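Local atomic coordinates of acetyltransferase, GNAT family (Enterococcus faecalis, PDB entry 1U6M), a protein that probably transfers an acyl group, most likely acetyl from acetyl-CoA as GNAT-family enzymes do, to an acceptor that is not identified. Residues Gln13-Lys24 against Glu36-Thr47. Residues are numbered along the deposited sequence; the frame is centred on the assembly and turned at random.
Sequences QAIARLVLVILK and EEQMIDLLAEAT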
loop_
_atom_site.group_PDB
_atom_site.type_symbol
_atom_site.label_atom_id
_atom_site.label_comp_id
_atom_site.label_asym_id
_atom_site.label_seq_id
_atom_site.Cartn_x
_atom_site.Cartn_y
_atom_site.Cartn_z
ATOM N N GLN A 13 -10.004 4.931 -9.950
ATOM C CA GLN A 13 -11.122 4.092 -9.500
ATOM C C GLN A 13 -10.645 2.666 -9.185
ATOM O O GLN A 13 -11.076 2.073 -8.159
ATOM C CB GLN A 13 -12.243 4.074 -10.556
ATOM C CG GLN A 13 -12.955 5.427 -10.782
ATOM C CD GLN A 13 -13.997 5.659 -9.719
ATOM O OE1 GLN A 13 -14.700 4.720 -9.335
ATOM N NE2 GLN A 13 -14.074 6.885 -9.194
ATOM N N ALA A 14 -9.734 2.118 -10.013
ATOM C CA ALA A 14 -9.274 0.742 -9.782
ATOM C C ALA A 14 -8.471 0.624 -8.475
ATOM O O ALA A 14 -8.653 -0.293 -7.724
ATOM C CB ALA A 14 -8.447 0.176 -11.039
ATOM N N ILE A 15 -7.610 1.594 -8.216
ATOM C CA ILE A 15 -6.842 1.651 -7.003
ATOM C C ILE A 15 -7.794 1.807 -5.812
ATOM O O ILE A 15 -7.663 1.093 -4.807
ATOM C CB ILE A 15 -5.841 2.885 -7.022
ATOM C CG1 ILE A 15 -4.768 2.739 -8.076
ATOM C CG2 ILE A 15 -5.246 3.118 -5.645
ATOM C CD1 ILE A 15 -4.028 4.076 -8.339
ATOM N N ALA A 16 -8.764 2.721 -5.947
ATOM C CA ALA A 16 -9.762 2.988 -4.890
ATOM C C ALA A 16 -10.568 1.733 -4.508
ATOM O O ALA A 16 -10.798 1.471 -3.313
ATOM C CB ALA A 16 -10.688 4.173 -5.313
ATOM N N ARG A 17 -10.924 0.905 -5.495
ATOM C CA ARG A 17 -11.681 -0.337 -5.240
ATOM C C ARG A 17 -10.855 -1.332 -4.444
ATOM O O ARG A 17 -11.375 -2.030 -3.534
ATOM C CB ARG A 17 -12.162 -0.970 -6.549
ATOM C CG ARG A 17 -13.294 -0.202 -7.124
ATOM C CD ARG A 17 -13.816 -0.599 -8.560
ATOM N NE ARG A 17 -14.323 0.681 -9.120
ATOM C CZ ARG A 17 -15.504 1.262 -8.828
ATOM N NH1 ARG A 17 -16.410 0.679 -8.039
ATOM N NH2 ARG A 17 -15.796 2.441 -9.363
ATOM N N LEU A 18 -9.564 -1.387 -4.789
ATOM C CA LEU A 18 -8.647 -2.267 -4.130
ATOM C C LEU A 18 -8.386 -1.796 -2.692
ATOM O O LEU A 18 -8.368 -2.613 -1.767
ATOM C CB LEU A 18 -7.354 -2.396 -4.956
ATOM C CG LEU A 18 -7.460 -3.168 -6.272
ATOM C CD1 LEU A 18 -6.183 -3.001 -7.097
ATOM C CD2 LEU A 18 -7.785 -4.656 -5.985
ATOM N N VAL A 19 -8.171 -0.490 -2.516
ATOM C CA VAL A 19 -8.005 0.133 -1.175
ATOM C C VAL A 19 -9.240 -0.042 -0.270
ATOM O O VAL A 19 -9.106 -0.366 0.900
ATOM C CB VAL A 19 -7.596 1.656 -1.257
ATOM C CG1 VAL A 19 -7.518 2.264 0.096
ATOM C CG2 VAL A 19 -6.242 1.775 -1.909
ATOM N N LEU A 20 -10.440 0.152 -0.806
ATOM C CA LEU A 20 -11.651 -0.150 -0.044
ATOM C C LEU A 20 -11.559 -1.475 0.662
ATOM O O LEU A 20 -12.071 -1.600 1.781
ATOM C CB LEU A 20 -12.873 -0.186 -0.936
ATOM C CG LEU A 20 -14.208 0.348 -0.402
ATOM C CD1 LEU A 20 -15.367 -0.344 -1.130
ATOM C CD2 LEU A 20 -14.375 0.249 1.068
ATOM N N VAL A 21 -10.967 -2.489 0.014
ATOM C CA VAL A 21 -10.909 -3.827 0.623
ATOM C C VAL A 21 -10.137 -3.790 1.936
ATOM O O VAL A 21 -10.607 -4.299 2.952
ATOM C CB VAL A 21 -10.337 -4.946 -0.338
ATOM C CG1 VAL A 21 -10.116 -6.244 0.407
ATOM C CG2 VAL A 21 -11.276 -5.199 -1.472
ATOM N N ILE A 22 -8.934 -3.210 1.884
ATOM C CA ILE A 22 -8.090 -2.906 3.055
ATOM C C ILE A 22 -8.820 -2.156 4.191
ATOM O O ILE A 22 -8.671 -2.545 5.349
ATOM C CB ILE A 22 -6.848 -2.081 2.600
ATOM C CG1 ILE A 22 -5.975 -2.928 1.660
ATOM C CG2 ILE A 22 -6.012 -1.584 3.787
ATOM C CD1 ILE A 22 -5.080 -2.130 0.832
ATOM N N LEU A 23 -9.551 -1.078 3.861
ATOM C CA LEU A 23 -10.289 -0.271 4.847
ATOM C C LEU A 23 -11.432 -1.183 5.233
ATOM O O LEU A 23 -11.883 -1.969 4.418
ATOM C CB LEU A 23 -10.822 1.044 4.243
ATOM C CG LEU A 23 -9.858 2.004 3.526
ATOM C CD1 LEU A 23 -10.535 3.264 3.219
ATOM C CD2 LEU A 23 -8.562 2.277 4.307
ATOM N N LYS A 24 -11.934 -1.229 6.423
ATOM C CA LYS A 24 -13.032 -2.268 6.424
ATOM C C LYS A 24 -12.619 -3.707 6.716
ATOM O O LYS A 24 -13.305 -4.376 7.470
ATOM C CB LYS A 24 -13.781 -2.307 5.072
ATOM C CG LYS A 24 -13.615 -3.564 4.290
ATOM C CD LYS A 24 -14.870 -3.810 3.519
ATOM C CE LYS A 24 -15.146 -2.716 2.518
ATOM N NZ LYS A 24 -16.320 -3.140 1.686
ATOM N N GLU A 36 -20.293 2.875 0.345
ATOM C CA GLU A 36 -19.157 2.366 -0.453
ATOM C C GLU A 36 -18.855 3.184 -1.711
ATOM O O GLU A 36 -17.694 3.537 -1.952
ATOM C CB GLU A 36 -19.332 0.899 -0.808
ATOM C CG GLU A 36 -19.358 0.036 0.445
ATOM C CD GLU A 36 -18.865 -1.367 0.202
ATOM O OE1 GLU A 36 -18.718 -2.119 1.209
ATOM O OE2 GLU A 36 -18.618 -1.695 -1.003
ATOM N N GLU A 37 -19.898 3.520 -2.471
ATOM C CA GLU A 37 -19.740 4.284 -3.681
ATOM C C GLU A 37 -19.043 5.584 -3.400
ATOM O O GLU A 37 -18.180 5.984 -4.189
ATOM C CB GLU A 37 -21.086 4.544 -4.382
ATOM C CG GLU A 37 -20.899 5.310 -5.699
ATOM C CD GLU A 37 -22.188 5.787 -6.394
ATOM O OE1 GLU A 37 -22.051 6.454 -7.465
ATOM O OE2 GLU A 37 -23.316 5.504 -5.888
ATOM N N GLN A 38 -19.415 6.247 -2.298
ATOM C CA GLN A 38 -18.857 7.580 -1.944
ATOM C C GLN A 38 -17.435 7.422 -1.450
ATOM O O GLN A 38 -16.619 8.250 -1.748
ATOM C CB GLN A 38 -19.669 8.370 -0.876
ATOM C CG GLN A 38 -21.167 8.524 -1.147
ATOM C CD GLN A 38 -21.992 9.067 0.063
ATOM O OE1 GLN A 38 -21.898 8.591 1.247
ATOM N NE2 GLN A 38 -22.840 10.035 -0.251
ATOM N N MET A 39 -17.175 6.376 -0.672
ATOM C CA MET A 39 -15.814 6.089 -0.243
ATOM C C MET A 39 -14.873 5.865 -1.454
ATOM O O MET A 39 -13.770 6.386 -1.465
ATOM C CB MET A 39 -15.697 4.973 0.815
ATOM C CG MET A 39 -14.276 4.941 1.523
ATOM S SD MET A 39 -13.818 6.349 2.667
ATOM C CE MET A 39 -15.129 6.027 3.741
ATOM N N ILE A 40 -15.337 5.146 -2.475
ATOM C CA ILE A 40 -14.552 4.893 -3.678
ATOM C C ILE A 40 -14.249 6.215 -4.369
ATOM O O ILE A 40 -13.075 6.473 -4.689
ATOM C CB ILE A 40 -15.228 3.813 -4.562
ATOM C CG1 ILE A 40 -15.123 2.457 -3.846
ATOM C CG2 ILE A 40 -14.627 3.767 -5.967
ATOM C CD1 ILE A 40 -15.795 1.278 -4.551
ATOM N N ASP A 41 -15.243 7.089 -4.525
ATOM C CA ASP A 41 -15.016 8.418 -5.117
ATOM C C ASP A 41 -14.001 9.302 -4.365
ATOM O O ASP A 41 -13.195 10.007 -4.964
ATOM C CB ASP A 41 -16.365 9.172 -5.289
ATOM C CG ASP A 41 -17.227 8.609 -6.493
ATOM O OD1 ASP A 41 -17.592 7.413 -6.503
ATOM O OD2 ASP A 41 -17.545 9.347 -7.444
ATOM N N LEU A 42 -14.027 9.234 -3.039
ATOM C CA LEU A 42 -13.164 10.026 -2.190
ATOM C C LEU A 42 -11.719 9.519 -2.337
ATOM O O LEU A 42 -10.821 10.294 -2.598
ATOM C CB LEU A 42 -13.643 9.880 -0.729
ATOM C CG LEU A 42 -14.969 10.587 -0.344
ATOM C CD1 LEU A 42 -15.478 10.159 1.096
ATOM C CD2 LEU A 42 -14.902 12.124 -0.452
ATOM N N LEU A 43 -11.517 8.220 -2.125
ATOM C CA LEU A 43 -10.250 7.546 -2.395
ATOM C C LEU A 43 -9.703 7.885 -3.768
ATOM O O LEU A 43 -8.533 8.304 -3.856
ATOM C CB LEU A 43 -10.435 6.023 -2.243
ATOM C CG LEU A 43 -10.713 5.570 -0.809
ATOM C CD1 LEU A 43 -11.202 4.072 -0.705
ATOM C CD2 LEU A 43 -9.435 5.848 0.106
ATOM N N ALA A 44 -10.537 7.776 -4.827
ATOM C CA ALA A 44 -10.069 8.036 -6.239
ATOM C C ALA A 44 -9.596 9.418 -6.405
ATOM O O ALA A 44 -8.536 9.669 -7.026
ATOM C CB ALA A 44 -11.126 7.752 -7.259
ATOM N N GLU A 45 -10.342 10.348 -5.837
ATOM C CA GLU A 45 -9.891 11.729 -5.854
ATOM C C GLU A 45 -8.559 11.907 -5.110
ATOM O O GLU A 45 -7.721 12.647 -5.576
ATOM C CB GLU A 45 -10.993 12.652 -5.290
ATOM C CG GLU A 45 -10.655 14.145 -5.376
ATOM C CD GLU A 45 -11.792 15.071 -4.870
ATOM O OE1 GLU A 45 -11.464 16.271 -4.596
ATOM O OE2 GLU A 45 -12.978 14.586 -4.754
ATOM N N ALA A 46 -8.332 11.231 -3.975
ATOM C CA ALA A 46 -7.048 11.427 -3.220
ATOM C C ALA A 46 -5.786 10.850 -4.001
ATOM O O ALA A 46 -4.660 11.333 -3.913
ATOM C CB ALA A 46 -7.165 10.829 -1.794
ATOM N N THR A 47 -6.039 9.772 -4.727
ATOM C CA THR A 47 -5.157 9.121 -5.715
ATOM C C THR A 47 -4.421 10.076 -6.690
ATOM O O THR A 47 -3.282 9.787 -7.125
ATOM C CB THR A 47 -6.063 8.103 -6.432
ATOM O OG1 THR A 47 -5.859 6.816 -5.854
ATOM C CG2 THR A 47 -5.950 8.114 -7.846
HETATM O O HOH W 1 -17.416 5.181 -7.450
#
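The first two helices of the GNAT fold meet here through a pair of knobs-into-holes, Ile40 and Leu43 of helix 36-47 each dropping into a four-residue hole on 13-24. The pivot is Ala16, a residue small enough to bring the axes of 13-24 and 36-47 to 8.0 Å at a signed crossing angle of 123°. Ala16 CB sits against the backbone of the partner, 3.4 Å from Ile40 O, and against Leu43 CB at 3.6 Å. Ile40 fills the hole made by Gln13, Ala16, Arg17 and Leu20. Ile40 CG2, anti to the backbone N, lies over one face of the Arg17 guanidinium, 3.8 Å above its plane and displaced toward the rim, and also touches Gln13 OE1; Ile40 CD1 lies against both Arg17 NH1 and Leu20 CD1, 3.8 Å from the latter, the Ile40 and Leu20 side chains crossing at about a right angle.

In the GNAT architecture these helices follow the first strand, and here 13-24 rests on the central sheet through its other side, with Leu18 on Ile71 and Ile22 on Thr117, while Leu42 carries 36-47 onto helix 85-93. The second knob, Leu43, enters among Ala16, Val19, Leu20 and Leu23. Leu43 and Leu23 reach toward each other tip to tip, Leu43 CD1 to Leu23 CD1 at 4.1 Å, and Leu43 CD2 reaches Val19 CG1. Farther along, Ile15 CG2 brushes Thr47 OG1, whose polar need is met by Tyr54 O.

At the start of 36-47 a salt bridge closes the contact: Lys24 NZ donates to Glu36 OE1 at 2.6 Å, approaching from above the carboxylate plane, 48° out of it. The lysine chain gets there by bending at chi2 and chi3, whereas Glu36 runs extended beyond CG, Glu36 OE2 lying 3.5 Å from Leu20 CD1.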